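Local coordinates for D-isomer specific 2-hydroxyacid dehydrogenase family protein (PDB 5TX7), which probably catalyses the NAD-dependent interconversion of D-2-hydroxyacids and the corresponding 2-oxoacids, at residues C115-L120 and A278-I283; G128-T131 and C137-D140; I166-G171 and P185-F190; E197-A202 and A221-S226; L287-A290 and A294-T297. All blocks are in the same frame, centred on the assembly; numbering follows the deposited sequence.

Contact 1: C115-L120 and A278-I283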
# COMPACT_ATOMS: atom_id res chain seq x y z
N CYS A 115 5.25 -6.33 3.93
CA CYS A 115 4.83 -6.39 5.32
C CYS A 115 3.56 -7.20 5.58
O CYS A 115 3.46 -7.87 6.61
CB CYS A 115 4.66 -5.00 5.91
SG CYS A 115 6.29 -4.23 6.12
N ARG A 116 2.61 -7.14 4.64
CA ARG A 116 1.31 -7.84 4.75
C ARG A 116 1.13 -8.96 3.73
O ARG A 116 0.38 -9.90 3.99
CB ARG A 116 0.18 -6.83 4.57
CG ARG A 116 0.33 -5.52 5.35
CD ARG A 116 0.47 -5.76 6.84
NE ARG A 116 -0.79 -6.23 7.44
CZ ARG A 116 -1.54 -5.58 8.32
NH1 ARG A 116 -1.20 -4.37 8.78
NH2 ARG A 116 -2.65 -6.17 8.76
N ARG A 117 1.80 -8.90 2.58
CA ARG A 117 1.68 -9.94 1.56
C ARG A 117 0.22 -10.15 1.16
O ARG A 117 -0.25 -11.29 1.15
CB ARG A 117 2.37 -11.23 2.03
CG ARG A 117 3.88 -11.15 2.12
CD ARG A 117 4.50 -11.35 0.75
NE ARG A 117 5.95 -11.26 0.76
CZ ARG A 117 6.72 -11.23 -0.34
NH1 ARG A 117 6.19 -11.23 -1.57
NH2 ARG A 117 8.05 -11.16 -0.22
N THR A 118 -0.49 -9.07 0.83
CA THR A 118 -1.94 -9.19 0.55
C THR A 118 -2.20 -10.07 -0.64
O THR A 118 -3.11 -10.88 -0.61
CB THR A 118 -2.64 -7.86 0.30
OG1 THR A 118 -1.97 -7.17 -0.76
CG2 THR A 118 -2.66 -7.02 1.57
N ALA A 119 -1.40 -9.91 -1.68
CA ALA A 119 -1.57 -10.68 -2.92
C ALA A 119 -1.27 -12.16 -2.74
O ALA A 119 -1.91 -13.00 -3.38
CB ALA A 119 -0.70 -10.10 -4.02
N LEU A 120 -0.29 -12.48 -1.90
CA LEU A 120 -0.05 -13.88 -1.53
C LEU A 120 -1.30 -14.49 -0.88
O LEU A 120 -1.78 -15.51 -1.32
CB LEU A 120 1.16 -14.01 -0.59
CG LEU A 120 1.41 -15.39 0.01
CD1 LEU A 120 1.64 -16.42 -1.08
CD2 LEU A 120 2.59 -15.36 0.96
N ALA A 278 16.87 -14.69 -5.10
CA ALA A 278 16.90 -14.34 -3.67
C ALA A 278 15.51 -14.44 -3.07
O ALA A 278 14.53 -14.03 -3.70
CB ALA A 278 17.44 -12.92 -3.47
N LYS A 279 15.42 -14.95 -1.84
CA LYS A 279 14.14 -14.98 -1.13
C LYS A 279 13.70 -13.57 -0.68
O LYS A 279 14.51 -12.68 -0.59
CB LYS A 279 14.19 -15.96 0.04
CG LYS A 279 15.06 -15.58 1.22
CD LYS A 279 15.22 -16.80 2.13
CE LYS A 279 15.65 -16.44 3.54
NZ LYS A 279 15.97 -17.69 4.28
N ASN A 280 12.39 -13.41 -0.47
CA ASN A 280 11.76 -12.16 -0.00
C ASN A 280 12.13 -10.92 -0.83
O ASN A 280 12.23 -9.82 -0.29
CB ASN A 280 12.11 -11.91 1.46
CG ASN A 280 11.66 -13.04 2.36
OD1 ASN A 280 10.52 -13.50 2.27
ND2 ASN A 280 12.55 -13.49 3.26
N CYS A 281 12.32 -11.11 -2.13
CA CYS A 281 12.66 -10.01 -3.02
C CYS A 281 11.47 -9.77 -3.94
O CYS A 281 11.01 -10.69 -4.63
CB CYS A 281 13.89 -10.36 -3.86
SG CYS A 281 14.60 -8.92 -4.70
N LEU A 282 10.97 -8.54 -3.94
CA LEU A 282 9.85 -8.12 -4.76
C LEU A 282 10.37 -7.18 -5.85
O LEU A 282 11.07 -6.21 -5.56
CB LEU A 282 8.81 -7.43 -3.90
CG LEU A 282 7.42 -7.22 -4.44
CD1 LEU A 282 6.74 -8.57 -4.58
CD2 LEU A 282 6.62 -6.33 -3.48
N ILE A 283 10.07 -7.48 -7.11
CA ILE A 283 10.63 -6.74 -8.23
C ILE A 283 9.49 -6.32 -9.16
O ILE A 283 8.60 -7.10 -9.48
CB ILE A 283 11.68 -7.56 -9.01
CG1 ILE A 283 12.72 -8.13 -8.04
CG2 ILE A 283 12.36 -6.69 -10.06
CD1 ILE A 283 13.82 -8.94 -8.71

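Contact 2: G128-T131 and C137-D140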
# COMPACT_ATOMS: atom_id res chain seq x y z
N GLY A 128 -7.92 -22.38 -2.06
CA GLY A 128 -8.74 -23.02 -1.04
C GLY A 128 -8.16 -23.06 0.37
O GLY A 128 -8.55 -23.90 1.18
N ALA A 129 -7.25 -22.13 0.67
CA ALA A 129 -6.52 -22.17 1.95
C ALA A 129 -7.36 -21.75 3.15
O ALA A 129 -7.10 -22.18 4.28
CB ALA A 129 -5.28 -21.31 1.87
N TRP A 130 -8.38 -20.93 2.91
CA TRP A 130 -9.27 -20.45 3.97
C TRP A 130 -10.21 -21.59 4.42
O TRP A 130 -10.43 -21.76 5.61
CB TRP A 130 -10.05 -19.21 3.50
CG TRP A 130 -10.52 -18.28 4.61
CD1 TRP A 130 -10.54 -18.54 5.95
CD2 TRP A 130 -11.08 -16.96 4.46
NE1 TRP A 130 -11.05 -17.46 6.64
CE2 TRP A 130 -11.40 -16.48 5.74
CE3 TRP A 130 -11.34 -16.13 3.35
CZ2 TRP A 130 -11.95 -15.22 5.97
CZ3 TRP A 130 -11.89 -14.87 3.57
CH2 TRP A 130 -12.19 -14.43 4.87
N THR A 131 -10.75 -22.36 3.46
CA THR A 131 -11.52 -23.59 3.77
C THR A 131 -10.66 -24.65 4.48
O THR A 131 -11.10 -25.28 5.45
CB THR A 131 -12.12 -24.24 2.51
OG1 THR A 131 -11.10 -24.44 1.53
CG2 THR A 131 -13.22 -23.37 1.89
N CYS A 137 -9.51 -17.46 10.65
CA CYS A 137 -8.59 -16.70 9.81
C CYS A 137 -7.26 -17.45 9.76
O CYS A 137 -7.08 -18.46 10.43
CB CYS A 137 -8.37 -15.33 10.43
SG CYS A 137 -7.63 -15.38 12.07
N PHE A 138 -6.34 -16.95 8.94
CA PHE A 138 -4.98 -17.50 8.87
C PHE A 138 -4.02 -16.49 8.24
O PHE A 138 -4.45 -15.49 7.67
CB PHE A 138 -4.95 -18.82 8.08
CG PHE A 138 -5.06 -18.64 6.59
CD1 PHE A 138 -6.30 -18.49 5.97
CD2 PHE A 138 -3.91 -18.58 5.81
CE1 PHE A 138 -6.39 -18.29 4.61
CE2 PHE A 138 -4.00 -18.36 4.45
CZ PHE A 138 -5.24 -18.23 3.84
N TRP A 139 -2.72 -16.78 8.34
CA TRP A 139 -1.70 -16.03 7.62
C TRP A 139 -0.47 -16.92 7.43
O TRP A 139 -0.03 -17.57 8.37
CB TRP A 139 -1.35 -14.67 8.29
CG TRP A 139 -0.94 -14.73 9.74
CD1 TRP A 139 0.32 -14.90 10.25
CD2 TRP A 139 -1.80 -14.57 10.88
NE1 TRP A 139 0.30 -14.88 11.63
CE2 TRP A 139 -0.99 -14.68 12.04
CE3 TRP A 139 -3.18 -14.35 11.03
CZ2 TRP A 139 -1.52 -14.58 13.33
CZ3 TRP A 139 -3.70 -14.26 12.31
CH2 TRP A 139 -2.87 -14.37 13.44
N ASP A 140 -0.01 -17.02 6.19
CA ASP A 140 1.26 -17.67 5.83
C ASP A 140 2.48 -16.77 6.01
O ASP A 140 3.61 -17.21 5.86
CB ASP A 140 1.20 -18.17 4.37
CG ASP A 140 0.10 -19.22 4.13
OD1 ASP A 140 -0.54 -19.71 5.11
OD2 ASP A 140 -0.11 -19.56 2.95

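Contact 3: I166-G171 and P185-F190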
# COMPACT_ATOMS: atom_id res chain seq x y z
N ILE A 166 4.56 10.58 4.26
CA ILE A 166 3.73 9.39 4.32
C ILE A 166 4.17 8.53 5.50
O ILE A 166 3.33 8.11 6.33
CB ILE A 166 3.78 8.60 3.00
CG1 ILE A 166 3.12 9.43 1.89
CG2 ILE A 166 3.06 7.27 3.15
CD1 ILE A 166 3.47 8.98 0.47
N ALA A 167 5.48 8.29 5.59
CA ALA A 167 6.06 7.52 6.70
C ALA A 167 5.62 8.04 8.07
O ALA A 167 5.20 7.27 8.95
CB ALA A 167 7.58 7.52 6.62
N ASN A 168 5.74 9.35 8.25
CA ASN A 168 5.28 9.97 9.48
C ASN A 168 3.82 9.63 9.79
O ASN A 168 3.50 9.22 10.89
CB ASN A 168 5.45 11.48 9.43
CG ASN A 168 4.82 12.17 10.64
OD1 ASN A 168 5.38 12.13 11.74
ND2 ASN A 168 3.64 12.77 10.45
N ALA A 169 2.96 9.76 8.79
CA ALA A 169 1.53 9.50 8.97
C ALA A 169 1.24 8.03 9.30
O ALA A 169 0.29 7.74 10.00
CB ALA A 169 0.77 9.92 7.75
N LEU A 170 2.07 7.11 8.83
CA LEU A 170 1.97 5.71 9.22
C LEU A 170 2.59 5.40 10.61
O LEU A 170 2.76 4.23 10.96
CB LEU A 170 2.64 4.82 8.17
CG LEU A 170 1.99 4.80 6.80
CD1 LEU A 170 3.02 4.40 5.78
CD2 LEU A 170 0.78 3.87 6.73
N GLY A 171 2.97 6.42 11.38
CA GLY A 171 3.58 6.23 12.70
C GLY A 171 5.06 5.87 12.74
O GLY A 171 5.53 5.38 13.75
N PRO A 185 11.25 19.52 7.61
CA PRO A 185 9.81 19.38 7.44
C PRO A 185 9.04 19.68 8.72
O PRO A 185 9.63 19.81 9.79
CB PRO A 185 9.65 17.91 7.07
CG PRO A 185 10.79 17.24 7.72
CD PRO A 185 11.91 18.22 7.78
N ASP A 186 7.72 19.80 8.58
CA ASP A 186 6.86 20.19 9.70
C ASP A 186 6.20 18.96 10.33
O ASP A 186 4.96 18.87 10.40
CB ASP A 186 5.80 21.22 9.22
N TYR A 187 7.03 18.00 10.76
CA TYR A 187 6.56 16.82 11.50
C TYR A 187 7.69 16.24 12.33
O TYR A 187 8.87 16.38 12.00
CB TYR A 187 5.94 15.76 10.57
CG TYR A 187 6.89 15.18 9.53
CD1 TYR A 187 7.86 14.24 9.88
CD2 TYR A 187 6.83 15.58 8.19
CE1 TYR A 187 8.74 13.74 8.95
CE2 TYR A 187 7.70 15.07 7.25
CZ TYR A 187 8.65 14.15 7.64
OH TYR A 187 9.51 13.64 6.73
N ARG A 188 7.32 15.56 13.41
CA ARG A 188 8.27 14.90 14.28
C ARG A 188 7.74 13.51 14.63
O ARG A 188 6.53 13.31 14.59
CB ARG A 188 8.48 15.75 15.54
CG ARG A 188 9.13 17.10 15.27
CD ARG A 188 10.55 16.96 14.69
NE ARG A 188 11.20 18.26 14.55
CZ ARG A 188 11.27 19.01 13.44
NH1 ARG A 188 10.70 18.63 12.28
NH2 ARG A 188 11.91 20.18 13.51
N PRO A 189 8.60 12.54 14.94
CA PRO A 189 10.06 12.67 15.00
C PRO A 189 10.73 12.69 13.63
O PRO A 189 10.41 11.87 12.77
CB PRO A 189 10.50 11.41 15.77
CG PRO A 189 9.24 10.87 16.37
CD PRO A 189 8.18 11.19 15.37
N PHE A 190 11.62 13.66 13.44
CA PHE A 190 12.42 13.78 12.23
C PHE A 190 13.81 14.22 12.61
O PHE A 190 13.96 15.01 13.53
CB PHE A 190 11.83 14.80 11.26
CG PHE A 190 12.72 15.07 10.09
CD1 PHE A 190 12.72 14.21 9.00
CD2 PHE A 190 13.59 16.15 10.07
CE1 PHE A 190 13.56 14.43 7.91
CE2 PHE A 190 14.42 16.39 8.99
CZ PHE A 190 14.40 15.52 7.90

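Contact 4: E197-A202 and A221-S226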
# COMPACT_ATOMS: atom_id res chain seq x y z
N GLU A 197 25.15 6.49 9.72
CA GLU A 197 24.17 6.54 10.81
C GLU A 197 22.76 6.14 10.36
O GLU A 197 22.01 5.51 11.12
CB GLU A 197 24.15 7.95 11.40
CG GLU A 197 23.33 8.17 12.67
CD GLU A 197 23.36 9.63 13.15
OE1 GLU A 197 24.24 10.43 12.70
OE2 GLU A 197 22.48 9.97 13.98
N LEU A 198 22.40 6.51 9.13
CA LEU A 198 21.10 6.14 8.56
C LEU A 198 20.97 4.63 8.53
O LEU A 198 19.97 4.11 9.01
CB LEU A 198 20.90 6.72 7.15
CG LEU A 198 19.52 6.58 6.49
CD1 LEU A 198 19.25 7.72 5.51
CD2 LEU A 198 19.31 5.27 5.74
N PHE A 199 21.97 3.93 7.99
CA PHE A 199 21.91 2.44 7.92
C PHE A 199 21.90 1.72 9.27
O PHE A 199 21.24 0.68 9.38
CB PHE A 199 23.00 1.87 7.01
CG PHE A 199 22.68 2.03 5.56
CD1 PHE A 199 23.04 3.19 4.88
CD2 PHE A 199 21.95 1.06 4.88
CE1 PHE A 199 22.71 3.37 3.56
CE2 PHE A 199 21.65 1.22 3.55
CZ PHE A 199 22.02 2.39 2.89
N THR A 200 22.60 2.25 10.29
CA THR A 200 22.58 1.62 11.61
C THR A 200 21.24 1.85 12.34
O THR A 200 20.87 1.05 13.17
CB THR A 200 23.77 2.01 12.53
OG1 THR A 200 23.67 3.37 12.96
CG2 THR A 200 25.10 1.83 11.88
N SER A 201 20.55 2.94 12.04
CA SER A 201 19.33 3.33 12.77
C SER A 201 18.01 3.01 12.07
O SER A 201 16.99 2.97 12.73
CB SER A 201 19.34 4.82 13.07
OG SER A 201 20.44 5.14 13.90
N ALA A 202 18.02 2.80 10.76
CA ALA A 202 16.80 2.60 9.99
C ALA A 202 16.37 1.14 9.92
O ALA A 202 17.18 0.25 9.67
CB ALA A 202 16.99 3.12 8.58
N ALA A 221 27.99 -4.27 0.98
CA ALA A 221 28.10 -5.27 2.04
C ALA A 221 28.28 -4.67 3.42
O ALA A 221 27.68 -5.17 4.36
CB ALA A 221 29.23 -6.25 1.73
N ARG A 222 29.08 -3.60 3.53
CA ARG A 222 29.40 -2.96 4.82
C ARG A 222 28.21 -2.25 5.47
O ARG A 222 27.99 -2.41 6.67
CB ARG A 222 30.54 -1.94 4.67
CG ARG A 222 30.99 -1.31 6.00
CD ARG A 222 32.02 -0.21 5.81
NE ARG A 222 31.52 0.83 4.91
CZ ARG A 222 30.88 1.95 5.26
NH1 ARG A 222 30.48 2.77 4.30
NH2 ARG A 222 30.64 2.27 6.53
N ARG A 223 27.48 -1.46 4.68
CA ARG A 223 26.28 -0.80 5.19
C ARG A 223 25.18 -1.79 5.51
O ARG A 223 24.44 -1.59 6.48
CB ARG A 223 25.79 0.24 4.23
CG ARG A 223 26.42 1.58 4.52
CD ARG A 223 26.54 2.47 3.32
NE ARG A 223 27.49 3.54 3.58
CZ ARG A 223 28.00 4.34 2.65
NH1 ARG A 223 27.65 4.22 1.38
NH2 ARG A 223 28.89 5.26 2.98
N LEU A 224 25.09 -2.85 4.71
CA LEU A 224 24.13 -3.94 4.99
C LEU A 224 24.44 -4.66 6.30
O LEU A 224 23.55 -4.86 7.11
CB LEU A 224 24.07 -4.94 3.84
CG LEU A 224 23.43 -4.47 2.53
CD1 LEU A 224 23.75 -5.47 1.43
CD2 LEU A 224 21.93 -4.26 2.69
N ALA A 225 25.72 -4.96 6.54
CA ALA A 225 26.16 -5.56 7.81
C ALA A 225 25.85 -4.68 9.02
O ALA A 225 25.67 -5.18 10.12
CB ALA A 225 27.64 -5.84 7.76
N SER A 226 25.81 -3.36 8.83
CA SER A 226 25.48 -2.42 9.90
C SER A 226 24.00 -2.39 10.27
O SER A 226 23.64 -1.88 11.32
CB SER A 226 25.98 -1.00 9.55
OG SER A 226 25.07 -0.30 8.74
O HOH W 1 22.20 -1.25 13.82

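Contact 5: L287-A290 and A294-T297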
# COMPACT_ATOMS: atom_id res chain seq x y z
N LEU A 287 8.31 0.74 -13.32
CA LEU A 287 7.01 1.35 -13.52
C LEU A 287 6.58 2.28 -12.37
O LEU A 287 5.42 2.66 -12.28
CB LEU A 287 5.96 0.24 -13.75
CG LEU A 287 5.75 -0.85 -12.69
CD1 LEU A 287 5.23 -0.29 -11.38
CD2 LEU A 287 4.80 -1.92 -13.17
N ALA A 288 7.49 2.64 -11.48
CA ALA A 288 7.14 3.45 -10.31
C ALA A 288 6.63 4.83 -10.74
O ALA A 288 5.72 5.38 -10.13
CB ALA A 288 8.33 3.60 -9.38
N TRP A 289 7.24 5.36 -11.80
CA TRP A 289 6.90 6.65 -12.44
C TRP A 289 5.56 6.73 -13.14
O TRP A 289 5.15 7.81 -13.57
CB TRP A 289 7.96 6.99 -13.51
CG TRP A 289 7.93 5.99 -14.67
CD1 TRP A 289 8.51 4.76 -14.70
CD2 TRP A 289 7.23 6.14 -15.92
NE1 TRP A 289 8.23 4.14 -15.90
CE2 TRP A 289 7.45 4.96 -16.66
CE3 TRP A 289 6.46 7.17 -16.49
CZ2 TRP A 289 6.93 4.77 -17.95
CZ3 TRP A 289 5.93 6.97 -17.76
CH2 TRP A 289 6.16 5.78 -18.48
N ALA A 290 4.90 5.59 -13.32
CA ALA A 290 3.95 5.40 -14.42
C ALA A 290 2.47 5.41 -14.08
O ALA A 290 1.67 4.83 -14.82
CB ALA A 290 4.29 4.11 -15.13
N ALA A 294 0.43 10.68 -13.29
CA ALA A 294 1.76 11.19 -13.60
C ALA A 294 1.98 11.33 -15.10
O ALA A 294 2.56 12.31 -15.56
CB ALA A 294 2.83 10.29 -12.97
N ARG A 295 1.51 10.35 -15.86
CA ARG A 295 1.62 10.40 -17.31
C ARG A 295 0.76 11.53 -17.91
O ARG A 295 1.18 12.21 -18.83
CB ARG A 295 1.29 9.01 -17.90
CG ARG A 295 2.40 8.01 -17.58
CD ARG A 295 2.20 6.59 -18.08
NE ARG A 295 1.07 5.89 -17.47
CZ ARG A 295 -0.15 5.73 -18.01
NH1 ARG A 295 -0.48 6.25 -19.19
NH2 ARG A 295 -1.07 5.04 -17.34
N ARG A 296 -0.40 11.74 -17.34
CA ARG A 296 -1.26 12.88 -17.68
C ARG A 296 -0.54 14.22 -17.43
O ARG A 296 -0.59 15.13 -18.26
CB ARG A 296 -2.56 12.82 -16.85
CG ARG A 296 -3.86 12.98 -17.62
CD ARG A 296 -5.07 12.42 -16.84
N THR A 297 0.17 14.31 -16.31
CA THR A 297 0.92 15.51 -15.97
C THR A 297 2.11 15.69 -16.92
O THR A 297 2.38 16.80 -17.39
CB THR A 297 1.41 15.42 -14.50
OG1 THR A 297 0.27 15.40 -13.63
CG2 THR A 297 2.34 16.59 -14.13
O HOH W 2 0.09 3.07 -15.77

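Contact 1: C115-L120 and A278-I283
The guanidinium of Arg117 reaches across to Asn280 and Leu282, and it makes this contact almost alone. CG is anti to the carbonyl carbon (chi1 -69°), and the chain bends at chi2 before running straight through chi3 and carrying the flat group out from the backbone. NH2 arrives edge-on: Asn280 CA lies near the guanidinium plane, 3.8 Å from Arg117 NH2. On the Leu282 side, CD1 of Leu282 stands obliquely to the group, 4.1 Å from Arg117 NH1. The two side chains run antiparallel alongside each other, and the guanidinium nitrogens pack, without a hydrogen bond across the segments, on the backbone at Asn280 and on a methyl of Leu282. Both Arg117 and Asn280 have positive phi. Asparagine accepts that conformation readily, which suits it to the turn leading into strand 281-283. Arg117 is the first residue to leave helix 100-116 and stands at the N-cap position of helix 118-126, and its backbone oxygen is hydrogen-bonded to His121. Leucine suits the inward-facing place in the strand, since Leu282 also packs on Leu110 and Glu113 of helix 100-116 and on Thr118 of the second subunit. The contact thus joins the junction of helices 100-116 and 118-126 to strand 281-283, an outermost strand of the seven-stranded parallel sheet, which pairs with strand 256-261.

Contact 2: G128-T131 and C137-D140
Phe138 turns its ring edge toward the face of the Trp130 indole, an offset edge-to-face pair with the Phe138 ring and the five-membered ring of Trp130 centred 5.8 Å apart and their planes at 64°. Phe138 gets there because its CG stands between its own backbone N and carbonyl carbon (chi1 76°), which swings the ring toward the start of helix 129-132. Apolar contacts extend the pair: CB of Ala129 meets CZ of Phe138 at 3.7 Å, and CE1 of Phe138 lies 3.9 Å from CB of Trp130. Alanine suits this place, its lone methyl letting the phenyl ring come close to the helix, where Ala129 O lies over one ring face. The polar interactions run within or beside the segments. Trp130 NE1 bonds to Trp136 O, which fixes the indole, and Thr131 OG1 donates to Gly128 O at 2.6 Å. Gly128, with positive phi, is the C-prime residue of the Schellman motif that ends helix 118-126 (Ala129 N to Arg124 O, Gly128 N to Ile125 O), a conformation glycine adopts easily. The loop therefore folds back on the turn between helices 118-126 and 129-132, where Trp130 touches Ile125 and Phe138 touches Arg124, while Pro285 of the second subunit packs on Cys137 and Phe138.

Contact 3: I166-G171 and P185-F190
Asn168 leans from its helix onto the ring of Tyr187. CB comes first, over one face of the ring: Asn168 CB is 4.0 Å from the centroid of the Tyr187 ring and 24° off its normal, a CH-pi contact displaced toward the CD1 side of the rim. CG anti to the backbone N (chi1 173°) then carries the chain along the ring toward its root, where Asn168 CG lies 3.8 Å from Tyr187 CB. The amide ends nearly flat against the aromatic group, the two planes 27° apart, and its far end comes close to the backbone oxygen of Arg188. An asparagine fits here because its short, flat side chain can lie along the ring from CB to the amide. Pro185 CG lies over the opposite face of the Tyr187 ring, also offset toward the rim. Arg188 turns the other way and ties the loop to itself: Arg188 NH1 donates to Tyr187 O at 2.9 Å and to Pro185 O at 3.0 Å, and its NH2 forms a salt bridge with Asp184. The loop then passes through a cis peptide before Pro189 on its way into strand 190-192. Helix 158-169 ends in a Schellman motif with Gly171 as C-prime residue. The contact ties that helix end to the loop between strands 173-177 and 190-192, with Val174 of the former strand touching both Ala167 and Tyr187.

Contact 4: E197-A202 and A221-S226
The hydroxyl of Ser226, which lies against CB of Phe199 across the contact, donates its proton through Ser226 OG to Arg223 O at 2.7 Å. With OG placed between backbone N and carbonyl carbon (chi1 84°), the side chain turns back to the carbonyl three residues earlier. Serine suits the position: it is small enough to nest against Phe199, and its polar atom is satisfied by a backbone oxygen of its own segment. The larger part of the meeting is Phe199 with Arg223. Arg223 CB sits over a face of the ring, 4.0 Å from the Phe199 centroid and 16° off the normal, in a CH-pi contact, and the extended chain continues over the same side of the ring along its CD1-CE1 edge, with Arg223 CG 3.8 Å from Phe199 CD1. The arginine thus serves here as a hydrocarbon arm whose charged end goes beyond the ring to a salt bridge between NE and Asp196, a carboxylate that Arg222 NH1 also binds. In the Rossmann-type fold, helix 195-201 leads into strand 204-207, and helix 221-225 lies on the crossover from that strand to its parallel neighbour 231-235. Phe199 is the buried hydrophobic anchor, packing also on Val205 of the first of these strands and on Leu218, Val219 and Met227. Nearer the solvent, Thr200 CG2 meets Ser226 CB at 3.8 Å. A water bridges the two segments there, donating to Thr200 O at 2.7 Å and to Ser226 O at 3.0 Å.

Contact 5: L287-A290 and A294-T297
Arg295 leaves its helix with CG anti to the carbonyl carbon (chi1 -70°), runs straight through chi2 and then bends at chi3 (-65°), which delivers NE to the backbone oxygen of Ala290. The indole of Trp289 is swung toward the same arginine by its first torsion, with CG between backbone N and carbonyl carbon. NE of Arg295 donates to Ala290 O at 2.9 Å in a nearly straight bond (174°). The oxygen lies in the guanidinium plane, whereas the donor stands above the carbonyl plane. A water completes the grip, accepting from Arg295 NH2 and donating to Ala290 O. Beside this hydrogen bond the hydrocarbon part of the arginine touches the indole: Arg295 CG is 3.7 Å from Trp289 CZ3, and the ring and guanidinium planes are almost perpendicular. The methyl of Ala290 lies over the centre of one indole face, where the small alanine side chain packs directly on the ring. Ala294 likewise brings only CB to the loop, with Ala294 CB 3.4 Å from Trp289 O. Residues 287-290 form a type I turn, closed by Ala290 N to Leu287 O, just before helix 292-310, and Trp289 NE1 holds His286 O. The indole also meets Trp136 of the second subunit. Arg295 NH1 pairs with Asp16 and donates to Leu12 O, so this buried arginine spends its N-H groups on two backbone oxygens, a carboxylate and a water; that would be expected to stabilise its positive charge and to bind the turn to the N-terminal part of the chain.

In the fold
Contacts 2, 3 and 4 follow one another along the chain inside the long loop that contact 1 closes, and contact 5 comes after it. Contact 1 uses strand 281-283 at one border of the seven-stranded parallel sheet; contact 3 lies by strand 190-192 at the other, their centres about 25 Å apart. Contact 4, its centre about 21 Å from that of contact 3, packs two helices that flank the sheet. Contact 2 projects outward, its centre about 17 Å from that of contact 1, and contact 5, centred about 23 Å from contact 1, leads by helix 292-310 out of the probable NAD-binding domain. Contacts 1, 2, 3 and 5 touch the second subunit, so much of this framework also builds the dimer.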